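Long-range contact in PT26-6P (PDB 2WB7), which is of unknown function but is encoded by an extrachromosomal mobile element of Thermococcus and joins immunoglobulin-like domains to a helical domain: residues M1-V13 / L475-A487. Residues are numbered along the deposited sequence; the frame is centred on the assembly and turned at random.
Sequences MNATINDDDIDDV and LNYLNAAKKHEMA
Asp7 and Asp9 of the N-terminal loop meet Lys482 and Lys483 of helix 471-499 in a buried salt-bridge network, which pins the start of the chain to the C-terminal helical domain, more than 460 residues away in sequence. It illustrates how a loop without regular secondary structure can be held to a helix by a few salt bridges and by lysine hydrogen bonds to its backbone carbonyls. Lys482 reaches out as an extended chain, its CG trans to the backbone N (chi1 -155°), and meets the Asp7 side chain coming from the opposite direction. Its NZ straddles the syn sides of both oxygens, 2.7 Å from Asp7 OD1 and 2.6 Å from Asp7 OD2, about 20° out of their plane. The same NZ gives a hydrogen bond to Thr4 O at 3.0 Å, approaching from above the carbonyl plane, and a weak one to Ile5 O, so loop backbone and carboxylate converge on one ammonium group. The Lys483 chain, bent at chi2 and again at chi4, slides past Asp7 in the opposite direction, and its NZ takes the anti lone pair of Asp7 OD1 at 3.0 Å. Lys483 NZ also meets the syn lone pair of Asp9 OD2 at 2.9 Å, bridging the two acids; this pairing probably offsets much of the charge buried here. The CE methyl of selenomethionine Met486 lies against the Asp7 carboxylate, 3.6 Å from Asp7 OD1. Apolar contacts border the network: Met486 SE is 4.2 Å from Ile10 CD1, while Thr4 CG2 packs 3.9 Å from Leu475 CD2. Lys241 also pairs with Asp7, and Asp393 with Lys482. Helix 393-404 packs against Thr4 and Leu475, and Tyr516 of helix 503-523 touches Ile10, so the loop contacts three helices of the bundle.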
loop_
_atom_site.group_PDB
_atom_site.type_symbol
_atom_site.label_atom_id
_atom_site.label_comp_id
_atom_site.label_asym_id
_atom_site.label_seq_id
_atom_site.Cartn_x
_atom_site.Cartn_y
_atom_site.Cartn_z
HETATM N N MSE A 1 8.934 26.652 20.932
HETATM C CA MSE A 1 8.740 26.358 22.381
HETATM C C MSE A 1 9.591 25.156 22.834
HETATM O O MSE A 1 10.613 24.848 22.225
HETATM C CB MSE A 1 7.254 26.143 22.693
HETATM C CG MSE A 1 6.492 27.409 23.135
HETATM SE SE MSE A 1 6.311 28.875 21.810
HETATM C CE MSE A 1 5.107 28.079 20.482
ATOM N N ASN A 2 9.154 24.460 23.881
ATOM C CA ASN A 2 10.029 23.537 24.620
ATOM C C ASN A 2 9.896 22.034 24.316
ATOM O O ASN A 2 8.981 21.587 23.632
ATOM C CB ASN A 2 9.796 23.740 26.111
ATOM C CG ASN A 2 8.416 23.300 26.526
ATOM O OD1 ASN A 2 8.161 22.110 26.721
ATOM N ND2 ASN A 2 7.498 24.253 26.624
ATOM N N ALA A 3 10.827 21.260 24.862
ATOM C CA ALA A 3 10.795 19.817 24.748
ATOM C C ALA A 3 10.112 19.233 25.968
ATOM O O ALA A 3 9.402 18.240 25.900
ATOM C CB ALA A 3 12.210 19.275 24.654
ATOM N N THR A 4 10.329 19.870 27.098
ATOM C CA THR A 4 10.034 19.239 28.350
ATOM C C THR A 4 8.550 19.297 28.722
ATOM O O THR A 4 7.974 18.304 29.171
ATOM C CB THR A 4 10.952 19.809 29.431
ATOM O OG1 THR A 4 10.705 19.144 30.670
ATOM C CG2 THR A 4 10.748 21.330 29.570
ATOM N N ILE A 5 7.908 20.437 28.506
ATOM C CA ILE A 5 6.474 20.541 28.783
ATOM C C ILE A 5 5.586 20.168 27.593
ATOM O O ILE A 5 4.575 19.493 27.763
ATOM C CB ILE A 5 6.113 21.952 29.265
ATOM C CG1 ILE A 5 6.862 22.246 30.559
ATOM C CG2 ILE A 5 4.598 22.107 29.447
ATOM C CD1 ILE A 5 6.519 23.574 31.141
ATOM N N ASN A 6 5.984 20.607 26.399
ATOM C CA ASN A 6 5.211 20.422 25.170
ATOM C C ASN A 6 5.605 19.218 24.337
ATOM O O ASN A 6 4.845 18.767 23.486
ATOM C CB ASN A 6 5.343 21.657 24.292
ATOM C CG ASN A 6 4.334 22.714 24.643
ATOM O OD1 ASN A 6 4.158 23.066 25.818
ATOM N ND2 ASN A 6 3.643 23.224 23.626
ATOM N N ASP A 7 6.816 18.725 24.554
ATOM C CA ASP A 7 7.331 17.626 23.764
ATOM C C ASP A 7 7.441 18.005 22.287
ATOM O O ASP A 7 7.160 17.206 21.410
ATOM C CB ASP A 7 6.447 16.407 23.966
ATOM C CG ASP A 7 6.152 16.155 25.430
ATOM O OD1 ASP A 7 7.071 15.740 26.169
ATOM O OD2 ASP A 7 5.001 16.385 25.851
ATOM N N ASP A 8 7.881 19.232 22.025
ATOM C CA ASP A 8 8.190 19.675 20.672
ATOM C C ASP A 8 9.426 18.981 20.110
ATOM O O ASP A 8 9.813 19.219 18.976
ATOM C CB ASP A 8 8.404 21.183 20.646
ATOM C CG ASP A 8 7.107 21.957 20.809
ATOM O OD1 ASP A 8 6.156 21.652 20.051
ATOM O OD2 ASP A 8 7.034 22.868 21.682
ATOM N N ASP A 9 10.058 18.130 20.901
ATOM C CA ASP A 9 11.215 17.396 20.402
ATOM C C ASP A 9 10.803 16.052 19.824
ATOM O O ASP A 9 11.613 15.358 19.215
ATOM C CB ASP A 9 12.289 17.221 21.485
ATOM C CG ASP A 9 11.772 16.520 22.746
ATOM O OD1 ASP A 9 12.547 15.754 23.339
ATOM O OD2 ASP A 9 10.616 16.741 23.171
ATOM N N ILE A 10 9.542 15.685 20.011
ATOM C CA ILE A 10 9.043 14.431 19.460
ATOM C C ILE A 10 8.861 14.573 17.952
ATOM O O ILE A 10 8.143 15.453 17.470
ATOM C CB ILE A 10 7.719 13.993 20.112
ATOM C CG1 ILE A 10 7.929 13.787 21.614
ATOM C CG2 ILE A 10 7.185 12.740 19.437
ATOM C CD1 ILE A 10 6.702 13.366 22.374
ATOM N N ASP A 11 9.517 13.697 17.207
ATOM C CA ASP A 11 9.509 13.810 15.766
ATOM C C ASP A 11 8.109 13.750 15.181
ATOM O O ASP A 11 7.813 14.391 14.183
ATOM C CB ASP A 11 10.398 12.744 15.161
ATOM C CG ASP A 11 11.318 13.321 14.152
ATOM O OD1 ASP A 11 10.868 13.472 12.998
ATOM O OD2 ASP A 11 12.463 13.689 14.524
ATOM N N ASP A 12 7.245 12.974 15.811
ATOM C CA ASP A 12 5.870 12.883 15.371
ATOM C C ASP A 12 5.196 14.236 15.509
ATOM O O ASP A 12 4.411 14.620 14.664
ATOM C CB ASP A 12 5.121 11.838 16.186
ATOM C CG ASP A 12 5.729 10.458 16.062
ATOM O OD1 ASP A 12 5.877 9.772 17.103
ATOM O OD2 ASP A 12 6.055 10.054 14.920
ATOM N N VAL A 13 5.528 14.967 16.565
ATOM C CA VAL A 13 4.907 16.258 16.810
ATOM C C VAL A 13 5.342 17.253 15.741
ATOM O O VAL A 13 4.557 18.103 15.329
ATOM C CB VAL A 13 5.232 16.801 18.234
ATOM C CG1 VAL A 13 4.696 18.210 18.421
ATOM C CG2 VAL A 13 4.663 15.875 19.302
ATOM N N LEU A 475 16.173 20.080 33.398
ATOM C CA LEU A 475 15.270 19.883 32.278
ATOM C C LEU A 475 15.518 18.533 31.615
ATOM O O LEU A 475 14.583 17.741 31.443
ATOM C CB LEU A 475 15.422 21.007 31.252
ATOM C CG LEU A 475 14.865 22.375 31.660
ATOM C CD1 LEU A 475 14.872 23.322 30.457
ATOM C CD2 LEU A 475 13.462 22.260 32.279
ATOM N N ASN A 476 16.780 18.257 31.273
ATOM C CA ASN A 476 17.097 17.039 30.541
ATOM C C ASN A 476 16.645 15.773 31.236
ATOM O O ASN A 476 16.102 14.875 30.601
ATOM C CB ASN A 476 18.572 16.961 30.221
ATOM C CG ASN A 476 18.962 17.880 29.097
ATOM O OD1 ASN A 476 18.109 18.427 28.406
ATOM N ND2 ASN A 476 20.259 18.077 28.918
ATOM N N TYR A 477 16.855 15.701 32.541
ATOM C CA TYR A 477 16.445 14.523 33.276
ATOM C C TYR A 477 14.922 14.404 33.392
ATOM O O TYR A 477 14.375 13.291 33.344
ATOM C CB TYR A 477 17.076 14.506 34.664
ATOM C CG TYR A 477 18.426 13.820 34.728
ATOM C CD1 TYR A 477 18.539 12.453 34.488
ATOM C CD2 TYR A 477 19.582 14.528 35.058
ATOM C CE1 TYR A 477 19.760 11.809 34.558
ATOM C CE2 TYR A 477 20.806 13.893 35.139
ATOM C CZ TYR A 477 20.888 12.530 34.894
ATOM O OH TYR A 477 22.101 11.882 34.960
ATOM N N LEU A 478 14.237 15.534 33.558
ATOM C CA LEU A 478 12.779 15.508 33.568
ATOM C C LEU A 478 12.280 15.023 32.212
ATOM O O LEU A 478 11.388 14.183 32.119
ATOM C CB LEU A 478 12.206 16.885 33.868
ATOM C CG LEU A 478 12.327 17.351 35.315
ATOM C CD1 LEU A 478 11.707 18.736 35.435
ATOM C CD2 LEU A 478 11.679 16.334 36.252
ATOM N N ASN A 479 12.887 15.531 31.151
ATOM C CA ASN A 479 12.495 15.126 29.826
ATOM C C ASN A 479 12.788 13.649 29.521
ATOM O O ASN A 479 11.938 12.952 28.953
ATOM C CB ASN A 479 13.105 16.041 28.782
ATOM C CG ASN A 479 12.410 15.916 27.465
ATOM O OD1 ASN A 479 13.017 15.540 26.459
ATOM N ND2 ASN A 479 11.109 16.173 27.460
ATOM N N ALA A 480 13.974 13.171 29.899
ATOM C CA ALA A 480 14.276 11.749 29.774
ATOM C C ALA A 480 13.229 10.974 30.540
ATOM O O ALA A 480 12.667 10.009 30.040
ATOM C CB ALA A 480 15.681 11.417 30.295
ATOM N N ALA A 481 12.959 11.402 31.758
ATOM C CA ALA A 481 11.988 10.713 32.580
ATOM C C ALA A 481 10.587 10.683 31.935
ATOM O O ALA A 481 9.873 9.681 32.004
ATOM C CB ALA A 481 11.942 11.340 33.970
ATOM N N LYS A 482 10.208 11.776 31.289
ATOM C CA LYS A 482 8.907 11.847 30.640
ATOM C C LYS A 482 8.754 10.851 29.476
ATOM O O LYS A 482 7.756 10.104 29.389
ATOM C CB LYS A 482 8.682 13.255 30.128
ATOM C CG LYS A 482 7.232 13.615 29.981
ATOM C CD LYS A 482 7.115 14.996 29.408
ATOM C CE LYS A 482 5.678 15.405 29.212
ATOM N NZ LYS A 482 5.685 16.616 28.330
ATOM N N LYS A 483 9.747 10.845 28.585
ATOM C CA LYS A 483 9.741 9.950 27.433
ATOM C C LYS A 483 9.872 8.496 27.847
ATOM O O LYS A 483 9.295 7.615 27.202
ATOM C CB LYS A 483 10.866 10.285 26.470
ATOM C CG LYS A 483 11.103 11.750 26.278
ATOM C CD LYS A 483 9.930 12.490 25.704
ATOM C CE LYS A 483 10.449 13.685 24.896
ATOM N NZ LYS A 483 9.764 14.961 25.231
ATOM N N HIS A 484 10.654 8.232 28.894
ATOM C CA HIS A 484 10.721 6.876 29.436
ATOM C C HIS A 484 9.338 6.431 29.894
ATOM O O HIS A 484 8.946 5.299 29.634
ATOM C CB HIS A 484 11.740 6.732 30.586
ATOM C CG HIS A 484 13.160 6.564 30.131
ATOM N ND1 HIS A 484 13.532 5.666 29.151
ATOM C CD2 HIS A 484 14.303 7.173 30.530
ATOM C CE1 HIS A 484 14.838 5.737 28.960
ATOM N NE2 HIS A 484 15.327 6.653 29.776
ATOM N N GLU A 485 8.587 7.302 30.566
ATOM C CA GLU A 485 7.240 6.909 30.979
ATOM C C GLU A 485 6.340 6.634 29.773
ATOM O O GLU A 485 5.501 5.728 29.806
ATOM C CB GLU A 485 6.565 7.930 31.896
ATOM C CG GLU A 485 5.357 7.307 32.578
ATOM C CD GLU A 485 4.253 8.297 32.989
ATOM O OE1 GLU A 485 4.482 9.522 32.928
ATOM O OE2 GLU A 485 3.150 7.817 33.383
HETATM N N MSE A 486 6.522 7.426 28.717
HETATM C CA MSE A 486 5.764 7.265 27.481
HETATM C C MSE A 486 6.082 5.930 26.811
HETATM O O MSE A 486 5.180 5.220 26.337
HETATM C CB MSE A 486 6.083 8.416 26.543
HETATM C CG MSE A 486 5.474 9.754 26.967
HETATM SE SE MSE A 486 6.351 11.228 26.015
HETATM C CE MSE A 486 5.101 12.694 26.280
ATOM N N ALA A 487 7.376 5.595 26.789
ATOM C CA ALA A 487 7.867 4.321 26.280
ATOM C C ALA A 487 7.262 3.145 27.052
ATOM O O ALA A 487 6.710 2.219 26.470
ATOM C CB ALA A 487 9.356 4.302 26.368
#